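Local coordinates for PCP domain (Thermobifida fusca, PDB 7KW3), which probably carries amino acid or peptide intermediates as thioesters on a phosphopantetheine arm within a non-ribosomal peptide synthetase, at residues A11-V16 and W54-R59; A18-L23 and A30-L35; G37-T42 and H60-P65. One frame throughout, in Å; residues are numbered along the deposited sequence.

Overall arrangement
The three contacts tie the short helices of this carrier domain together, mainly through apolar side chains. All three are partly buried; contact 1 lies nearest the middle, its centre about 4 Å from that of the chain, whereas the centres of contacts 2 and 3 lie about 8 and 9 Å out, each with exposed side chains. Contacts 1 and 2 share helix 8-21, and contacts 1 and 3 share helix 58-63. Contact 1 is purely apolar packing. Contact 2 adds a bridging water, and contact 3 brings hydroxyls close to a phenyl ring. Phe-32 of contact 2 is probably hydrogen-bonded through its backbone to Gly-37 and Pro-65 of contact 3, joining the two.

Contact 1 of 3, residues A11-V16 and W54-R59; sequences AALCAV and WEISAR
The indole of Trp-54 receives the methyl group of Ala-12 obliquely, on the pyrrole side of the ring system. The CB atom of Ala-12 lies 3.6 Å from CD1 of Trp-54 and 3.8 Å from NE1 of Trp-54, while the six-membered ring extends beyond the helix. Elsewhere the tryptophan also touches Ala-74. Its CG is anti to the carbonyl carbon (chi1 -63°), and a chi2 of 94° sets the indole plane roughly perpendicular to the plane of CA, CB and CG, bringing CD1 and NE1 to the alanine.

A second, looser touch lies deeper. Leu-13, the next residue along helix 8-21, reaches with CD2 to within 4.3 Å of CD1 of Ile-56. Both side chains also pack on Ala-49 of helix 39-51 and on Leu-70 of helix 67-73, so this pair sits where the helices of the domain converge. The segment 54-59 then leads into helix 58-63, capped at its start by the Ser-57 hydroxyl through His-60 N.

Between these two segments the hold rests on apolar packing, more fully buried at Leu-13 than at the partly exposed Trp-54, with no directional bond to fix a precise register.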
loop_
_atom_site.group_PDB
_atom_site.type_symbol
_atom_site.label_atom_id
_atom_site.label_comp_id
_atom_site.label_asym_id
_atom_site.label_seq_id
_atom_site.Cartn_x
_atom_site.Cartn_y
_atom_site.Cartn_z
ATOM N N ALA A 11 -4.181 3.934 -6.398
ATOM C CA ALA A 11 -3.096 4.767 -6.909
ATOM C C ALA A 11 -2.236 5.307 -5.782
ATOM O O ALA A 11 -1.004 5.342 -5.896
ATOM C CB ALA A 11 -3.654 5.912 -7.748
ATOM N N ALA A 12 -2.864 5.719 -4.683
ATOM C CA ALA A 12 -2.091 6.202 -3.551
ATOM C C ALA A 12 -1.223 5.090 -2.970
ATOM O O ALA A 12 -0.037 5.306 -2.684
ATOM C CB ALA A 12 -3.026 6.786 -2.495
ATOM N N LEU A 13 -1.781 3.880 -2.832
ATOM C CA LEU A 13 -1.019 2.791 -2.222
ATOM C C LEU A 13 0.096 2.299 -3.144
ATOM O O LEU A 13 1.186 1.955 -2.668
ATOM C CB LEU A 13 -1.950 1.639 -1.818
ATOM C CG LEU A 13 -2.829 1.896 -0.586
ATOM C CD1 LEU A 13 -3.804 0.765 -0.338
ATOM C CD2 LEU A 13 -1.975 2.133 0.631
ATOM N N CYS A 14 -0.150 2.255 -4.460
ATOM C CA CYS A 14 0.928 1.953 -5.400
ATOM C C CYS A 14 2.109 2.889 -5.188
ATOM O O CYS A 14 3.261 2.451 -5.092
ATOM C CB CYS A 14 0.443 2.071 -6.850
ATOM S SG CYS A 14 -0.609 0.746 -7.443
ATOM N N ALA A 15 1.836 4.191 -5.129
ATOM C CA ALA A 15 2.910 5.158 -4.974
ATOM C C ALA A 15 3.638 4.949 -3.655
ATOM O O ALA A 15 4.872 5.016 -3.602
ATOM C CB ALA A 15 2.352 6.580 -5.082
ATOM N N VAL A 16 2.888 4.663 -2.585
ATOM C CA VAL A 16 3.499 4.494 -1.271
ATOM C C VAL A 16 4.295 3.190 -1.203
ATOM O O VAL A 16 5.384 3.154 -0.619
ATOM C CB VAL A 16 2.422 4.581 -0.171
ATOM C CG1 VAL A 16 2.997 4.166 1.179
ATOM C CG2 VAL A 16 1.883 5.998 -0.079
ATOM N N TRP A 54 -5.117 7.876 3.252
ATOM C CA TRP A 54 -5.760 6.580 3.417
ATOM C C TRP A 54 -5.331 5.923 4.724
ATOM O O TRP A 54 -4.136 5.775 5.008
ATOM C CB TRP A 54 -5.483 5.689 2.189
ATOM C CG TRP A 54 -6.102 6.341 0.988
ATOM C CD1 TRP A 54 -5.484 7.180 0.094
ATOM C CD2 TRP A 54 -7.487 6.305 0.610
ATOM N NE1 TRP A 54 -6.391 7.631 -0.834
ATOM C CE2 TRP A 54 -7.626 7.114 -0.544
ATOM C CE3 TRP A 54 -8.617 5.650 1.122
ATOM C CZ2 TRP A 54 -8.854 7.299 -1.189
ATOM C CZ3 TRP A 54 -9.843 5.831 0.478
ATOM C CH2 TRP A 54 -9.950 6.654 -0.668
ATOM N N GLU A 55 -6.324 5.539 5.514
ATOM C CA GLU A 55 -6.132 4.969 6.838
ATOM C C GLU A 55 -6.124 3.451 6.732
ATOM O O GLU A 55 -7.127 2.854 6.331
ATOM C CB GLU A 55 -7.248 5.418 7.776
ATOM C CG GLU A 55 -6.791 6.314 8.877
ATOM C CD GLU A 55 -7.795 6.397 10.001
ATOM O OE1 GLU A 55 -7.458 5.975 11.125
ATOM O OE2 GLU A 55 -8.918 6.886 9.761
ATOM N N ILE A 56 -5.001 2.834 7.097
ATOM C CA ILE A 56 -4.896 1.385 7.198
ATOM C C ILE A 56 -4.163 1.043 8.485
ATOM O O ILE A 56 -3.535 1.896 9.118
ATOM C CB ILE A 56 -4.161 0.752 6.002
ATOM C CG1 ILE A 56 -2.828 1.459 5.777
ATOM C CG2 ILE A 56 -5.041 0.785 4.759
ATOM C CD1 ILE A 56 -1.949 0.815 4.727
ATOM N N SER A 57 -4.247 -0.229 8.864
ATOM C CA SER A 57 -3.477 -0.775 9.972
ATOM C C SER A 57 -2.423 -1.758 9.472
ATOM O O SER A 57 -2.506 -2.299 8.362
ATOM C CB SER A 57 -4.383 -1.489 10.972
ATOM O OG SER A 57 -4.822 -2.725 10.422
ATOM N N ALA A 58 -1.435 -2.006 10.336
ATOM C CA ALA A 58 -0.471 -3.068 10.075
ATOM C C ALA A 58 -1.173 -4.401 9.858
ATOM O O ALA A 58 -0.780 -5.175 8.981
ATOM C CB ALA A 58 0.530 -3.171 11.233
ATOM N N ARG A 59 -2.207 -4.697 10.661
ATOM C CA ARG A 59 -2.959 -5.935 10.473
ATOM C C ARG A 59 -3.591 -6.001 9.085
ATOM O O ARG A 59 -3.654 -7.076 8.478
ATOM C CB ARG A 59 -4.024 -6.091 11.566
ATOM C CG ARG A 59 -3.489 -6.798 12.796
ATOM C CD ARG A 59 -4.545 -7.122 13.825
ATOM N NE ARG A 59 -3.904 -7.692 15.003
ATOM C CZ ARG A 59 -3.367 -6.974 15.986
ATOM N NH1 ARG A 59 -3.411 -5.647 15.943
ATOM N NH2 ARG A 59 -2.797 -7.584 17.020
#

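Contact 2 of 3, residues A18-L23 and A30-L35; sequences AEVLGL and ADFFAL
Leu-21, near the end of helix 8-21, inserts its branched tip between Phe-32 and Leu-35 of the following loop. One methyl, CD1, approaches CB of Leu-35 to 3.6 Å, the two side chains meeting nearly at right angles. The branch point CG of Leu-21 lies 3.9 Å from CE1 of Phe-32, coming at the ring obliquely, while CD2 also reaches that corner of the phenyl group.

Phe-32 turns its ring into the domain because its CG stands anti to the backbone N (chi1 -171°). Val-20 meets this ring at its edge, in the ring plane, with CG1 4.0 Å from CZ of Phe-32. Tyr-17 makes an edge-to-face contact with the same ring, and Leu-45 of helix 39-51 also packs on it. Leu-35 is more exposed; its CD1 meets CD1 of Leu-23 at 4.1 Å, the two side chains crossing at a slant.

Beside this apolar wedge, one water donates to both main chains, at 3.2 Å from Leu-21 O and 3.0 Å from Leu-35 O. The loop is shaped from within by Asp-31, whose OD1 accepts from Ala-34 N at 2.9 Å in an Asx motif; the N-H...O angle is 160°, and the donor comes from above the carboxylate plane. On the other segment, Gly-22 leaves the helix with positive phi, and the bond from Leu-23 N back to Ala-18 O is consistent with a Schellman motif.

The sequence Asp-31, Phe-32, Phe-33, Ala-34, Leu-35, followed shortly by Gly-37, Asp-38 and Ser-39, matches the signature of peptidyl carrier proteins, in which this loop after the first long helix leads up to the phosphopantetheine-bearing serine.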
loop_
_atom_site.group_PDB
_atom_site.type_symbol
_atom_site.label_atom_id
_atom_site.label_comp_id
_atom_site.label_asym_id
_atom_site.label_seq_id
_atom_site.Cartn_x
_atom_site.Cartn_y
_atom_site.Cartn_z
ATOM N N ALA A 18 5.869 1.839 -3.726
ATOM C CA ALA A 18 7.099 2.100 -4.461
ATOM C C ALA A 18 8.062 2.926 -3.622
ATOM O O ALA A 18 9.263 2.639 -3.580
ATOM C CB ALA A 18 6.782 2.804 -5.781
ATOM N N GLU A 19 7.545 3.935 -2.920
ATOM C CA GLU A 19 8.411 4.778 -2.108
ATOM C C GLU A 19 8.988 4.003 -0.929
ATOM O O GLU A 19 10.180 4.120 -0.625
ATOM C CB GLU A 19 7.633 6.002 -1.623
ATOM C CG GLU A 19 8.413 6.886 -0.651
ATOM C CD GLU A 19 7.492 7.662 0.294
ATOM O OE1 GLU A 19 7.972 8.093 1.367
ATOM O OE2 GLU A 19 6.289 7.837 -0.027
ATOM N N VAL A 20 8.162 3.192 -0.265
ATOM C CA VAL A 20 8.606 2.482 0.931
ATOM C C VAL A 20 9.563 1.358 0.564
ATOM O O VAL A 20 10.562 1.129 1.253
ATOM C CB VAL A 20 7.387 1.954 1.718
ATOM C CG1 VAL A 20 7.783 0.841 2.655
ATOM C CG2 VAL A 20 6.737 3.078 2.496
ATOM N N LEU A 21 9.272 0.633 -0.518
ATOM C CA LEU A 21 10.109 -0.482 -0.941
ATOM C C LEU A 21 11.311 -0.044 -1.768
ATOM O O LEU A 21 12.145 -0.890 -2.107
ATOM C CB LEU A 21 9.283 -1.497 -1.740
ATOM C CG LEU A 21 8.165 -2.207 -0.977
ATOM C CD1 LEU A 21 7.184 -2.835 -1.951
ATOM C CD2 LEU A 21 8.745 -3.258 -0.046
ATOM N N GLY A 22 11.431 1.245 -2.088
ATOM C CA GLY A 22 12.562 1.707 -2.875
ATOM C C GLY A 22 12.490 1.372 -4.347
ATOM O O GLY A 22 13.521 1.336 -5.015
ATOM N N LEU A 23 11.298 1.132 -4.871
ATOM C CA LEU A 23 11.101 0.781 -6.267
ATOM C C LEU A 23 10.654 2.009 -7.053
ATOM O O LEU A 23 10.204 3.009 -6.485
ATOM C CB LEU A 23 10.076 -0.350 -6.392
ATOM C CG LEU A 23 10.492 -1.642 -5.680
ATOM C CD1 LEU A 23 9.350 -2.646 -5.589
ATOM C CD2 LEU A 23 11.706 -2.271 -6.379
ATOM N N ALA A 30 0.511 -5.762 -6.954
ATOM C CA ALA A 30 1.743 -6.084 -6.250
ATOM C C ALA A 30 1.474 -6.561 -4.828
ATOM O O ALA A 30 0.603 -6.032 -4.127
ATOM C CB ALA A 30 2.659 -4.869 -6.215
ATOM N N ASP A 31 2.243 -7.568 -4.415
ATOM C CA ASP A 31 2.190 -8.132 -3.073
ATOM C C ASP A 31 3.309 -7.503 -2.256
ATOM O O ASP A 31 4.488 -7.643 -2.608
ATOM C CB ASP A 31 2.348 -9.654 -3.120
ATOM C CG ASP A 31 2.200 -10.313 -1.748
ATOM O OD1 ASP A 31 2.961 -9.965 -0.817
ATOM O OD2 ASP A 31 1.317 -11.190 -1.607
ATOM N N PHE A 32 2.940 -6.838 -1.156
ATOM C CA PHE A 32 3.916 -6.071 -0.383
ATOM C C PHE A 32 5.055 -6.955 0.128
ATOM O O PHE A 32 6.230 -6.572 0.052
ATOM C CB PHE A 32 3.213 -5.358 0.772
ATOM C CG PHE A 32 4.078 -4.376 1.507
ATOM C CD1 PHE A 32 4.472 -3.187 0.907
ATOM C CD2 PHE A 32 4.476 -4.625 2.815
ATOM C CE1 PHE A 32 5.261 -2.267 1.592
ATOM C CE2 PHE A 32 5.261 -3.704 3.510
ATOM C CZ PHE A 32 5.656 -2.524 2.894
ATOM N N PHE A 33 4.736 -8.156 0.612
ATOM C CA PHE A 33 5.788 -9.013 1.150
ATOM C C PHE A 33 6.537 -9.767 0.059
ATOM O O PHE A 33 7.724 -10.068 0.229
ATOM C CB PHE A 33 5.195 -9.958 2.198
ATOM C CG PHE A 33 4.617 -9.219 3.360
ATOM C CD1 PHE A 33 5.449 -8.719 4.364
ATOM C CD2 PHE A 33 3.262 -8.926 3.397
ATOM C CE1 PHE A 33 4.926 -7.986 5.416
ATOM C CE2 PHE A 33 2.727 -8.192 4.446
ATOM C CZ PHE A 33 3.564 -7.720 5.460
ATOM N N ALA A 34 5.895 -10.048 -1.072
ATOM C CA ALA A 34 6.642 -10.626 -2.184
ATOM C C ALA A 34 7.700 -9.661 -2.706
ATOM O O ALA A 34 8.708 -10.099 -3.270
ATOM C CB ALA A 34 5.686 -11.031 -3.308
ATOM N N LEU A 35 7.487 -8.356 -2.534
ATOM C CA LEU A 35 8.399 -7.323 -3.009
ATOM C C LEU A 35 9.419 -6.908 -1.961
ATOM O O LEU A 35 10.140 -5.925 -2.166
ATOM C CB LEU A 35 7.605 -6.098 -3.463
ATOM C CG LEU A 35 6.800 -6.348 -4.725
ATOM C CD1 LEU A 35 6.079 -5.087 -5.117
ATOM C CD2 LEU A 35 7.751 -6.799 -5.820
HETATM O O HOH W 1 12.545 -4.069 -2.147
#

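Contact 3 of 3, residues G37-T42 and H60-P65; sequences GDSVLT and HVFRHP
Side-chain packing between two helices, Thr-42 against Val-61 and Phe-62, joins the first turn of helix 39-51 to helix 58-63. The methyl CG2 of Thr-42 makes the closest approaches, 3.9 Å to CB of Val-61 and 3.8 Å to CE2 of Phe-62. The side chains of Thr-42 and Val-61 run past each other in opposite directions, while CG2 meets the phenyl ring obliquely. Further out, Ser-39 brings OG to the edge of that ring, 4.0 Å from CZ of Phe-62. The Phe-62 ring also meets that of Phe-33 in the preceding loop.

Thr-42 is fixed in rotation by its own helix: OG1 donates to Asp-38 O at 2.9 Å from above the carbonyl plane, and with chi1 at -65° the methyl is left anti to the backbone N, facing helix 58-63. Asp-38 O also accepts from Thr-42 N. Through OD1, Asp-38 caps the helix, gripping Leu-41 N at 2.9 Å and a nearly straight 171°. Replacing Thr-42 with a serine would probably open a gap against Val-61 and Phe-62 where the methyl now packs.

Ser-39 is, as in related carrier proteins, probably the attachment point for phosphopantetheine. The chemistry thus separates two tasks: hydrogen bonds inside 37-42 set the helix start that bears this serine, while between the two segments mainly van der Waals packing, with the hydroxyls of Thr-42 and Ser-39 close to the phenyl ring, holds that start to helix 58-63.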
loop_
_atom_site.group_PDB
_atom_site.type_symbol
_atom_site.label_atom_id
_atom_site.label_comp_id
_atom_site.label_asym_id
_atom_site.label_seq_id
_atom_site.Cartn_x
_atom_site.Cartn_y
_atom_site.Cartn_z
ATOM N N GLY A 37 8.614 -6.655 1.659
ATOM C CA GLY A 37 8.080 -6.056 2.869
ATOM C C GLY A 37 8.445 -6.839 4.120
ATOM O O GLY A 37 8.736 -8.032 4.082
ATOM N N ASP A 38 8.439 -6.135 5.248
ATOM C CA ASP A 38 8.636 -6.729 6.570
ATOM C C ASP A 38 8.035 -5.774 7.602
ATOM O O ASP A 38 7.440 -4.754 7.241
ATOM C CB ASP A 38 10.123 -7.006 6.830
ATOM C CG ASP A 38 10.974 -5.730 6.813
ATOM O OD1 ASP A 38 10.415 -4.606 6.864
ATOM O OD2 ASP A 38 12.213 -5.854 6.739
ATOM N N SER A 39 8.248 -6.071 8.889
ATOM C CA SER A 39 7.613 -5.288 9.951
ATOM C C SER A 39 8.016 -3.820 9.900
ATOM O O SER A 39 7.165 -2.939 10.061
ATOM C CB SER A 39 7.946 -5.878 11.317
ATOM O OG SER A 39 7.208 -7.064 11.534
ATOM N N VAL A 40 9.303 -3.535 9.678
ATOM C CA VAL A 40 9.753 -2.150 9.580
ATOM C C VAL A 40 9.058 -1.450 8.419
ATOM O O VAL A 40 8.522 -0.343 8.558
ATOM C CB VAL A 40 11.283 -2.085 9.416
ATOM C CG1 VAL A 40 11.719 -0.643 9.333
ATOM C CG2 VAL A 40 12.008 -2.817 10.557
ATOM N N LEU A 41 9.071 -2.080 7.249
ATOM C CA LEU A 41 8.504 -1.421 6.083
ATOM C C LEU A 41 6.986 -1.325 6.176
ATOM O O LEU A 41 6.395 -0.401 5.602
ATOM C CB LEU A 41 8.936 -2.153 4.819
ATOM C CG LEU A 41 10.454 -2.141 4.623
ATOM C CD1 LEU A 41 10.835 -2.892 3.361
ATOM C CD2 LEU A 41 10.980 -0.711 4.575
ATOM N N THR A 42 6.349 -2.257 6.894
ATOM C CA THR A 42 4.906 -2.181 7.109
ATOM C C THR A 42 4.558 -0.956 7.941
ATOM O O THR A 42 3.636 -0.200 7.604
ATOM C CB THR A 42 4.405 -3.457 7.798
ATOM O OG1 THR A 42 4.579 -4.580 6.933
ATOM C CG2 THR A 42 2.929 -3.346 8.152
ATOM N N HIS A 60 -4.062 -4.865 8.563
ATOM C CA HIS A 60 -4.576 -4.839 7.194
ATOM C C HIS A 60 -3.507 -5.267 6.196
ATOM O O HIS A 60 -3.778 -6.049 5.274
ATOM C CB HIS A 60 -5.093 -3.439 6.844
ATOM C CG HIS A 60 -6.326 -3.046 7.592
ATOM N ND1 HIS A 60 -6.622 -1.735 7.897
ATOM C CD2 HIS A 60 -7.344 -3.789 8.088
ATOM C CE1 HIS A 60 -7.772 -1.687 8.547
ATOM N NE2 HIS A 60 -8.231 -2.920 8.676
ATOM N N VAL A 61 -2.283 -4.765 6.364
ATOM C CA VAL A 61 -1.216 -5.092 5.427
ATOM C C VAL A 61 -0.894 -6.582 5.475
ATOM O O VAL A 61 -0.786 -7.240 4.432
ATOM C CB VAL A 61 0.022 -4.230 5.718
ATOM C CG1 VAL A 61 1.201 -4.660 4.838
ATOM C CG2 VAL A 61 -0.330 -2.749 5.526
ATOM N N PHE A 62 -0.761 -7.144 6.682
ATOM C CA PHE A 62 -0.424 -8.560 6.778
ATOM C C PHE A 62 -1.547 -9.433 6.235
ATOM O O PHE A 62 -1.284 -10.460 5.601
ATOM C CB PHE A 62 -0.078 -8.922 8.228
ATOM C CG PHE A 62 1.312 -8.487 8.638
ATOM C CD1 PHE A 62 2.409 -9.321 8.435
ATOM C CD2 PHE A 62 1.525 -7.242 9.199
ATOM C CE1 PHE A 62 3.693 -8.920 8.802
ATOM C CE2 PHE A 62 2.787 -6.834 9.564
ATOM C CZ PHE A 62 3.882 -7.675 9.363
ATOM N N ARG A 63 -2.795 -9.019 6.427
ATOM C CA ARG A 63 -3.921 -9.815 5.956
ATOM C C ARG A 63 -4.228 -9.569 4.471
ATOM O O ARG A 63 -4.704 -10.479 3.789
ATOM C CB ARG A 63 -5.138 -9.528 6.849
ATOM C CG ARG A 63 -6.470 -9.947 6.285
ATOM C CD ARG A 63 -6.977 -11.280 6.817
ATOM N NE ARG A 63 -8.037 -11.781 5.941
ATOM C CZ ARG A 63 -8.802 -12.836 6.199
ATOM N NH1 ARG A 63 -8.642 -13.523 7.326
ATOM N NH2 ARG A 63 -9.733 -13.199 5.324
ATOM N N HIS A 64 -3.935 -8.381 3.938
ATOM C CA HIS A 64 -4.248 -8.043 2.544
ATOM C C HIS A 64 -3.040 -7.394 1.886
ATOM O O HIS A 64 -3.043 -6.190 1.617
ATOM C CB HIS A 64 -5.450 -7.104 2.456
ATOM C CG HIS A 64 -6.647 -7.592 3.204
ATOM N ND1 HIS A 64 -7.355 -8.712 2.823
ATOM C CD2 HIS A 64 -7.261 -7.114 4.312
ATOM C CE1 HIS A 64 -8.356 -8.903 3.664
ATOM N NE2 HIS A 64 -8.325 -7.943 4.572
ATOM N N PRO A 65 -1.983 -8.162 1.622
ATOM C CA PRO A 65 -0.736 -7.537 1.143
ATOM C C PRO A 65 -0.787 -7.060 -0.306
ATOM O O PRO A 65 0.101 -6.298 -0.712
ATOM C CB PRO A 65 0.312 -8.641 1.340
ATOM C CG PRO A 65 -0.475 -9.924 1.339
ATOM C CD PRO A 65 -1.830 -9.600 1.910
#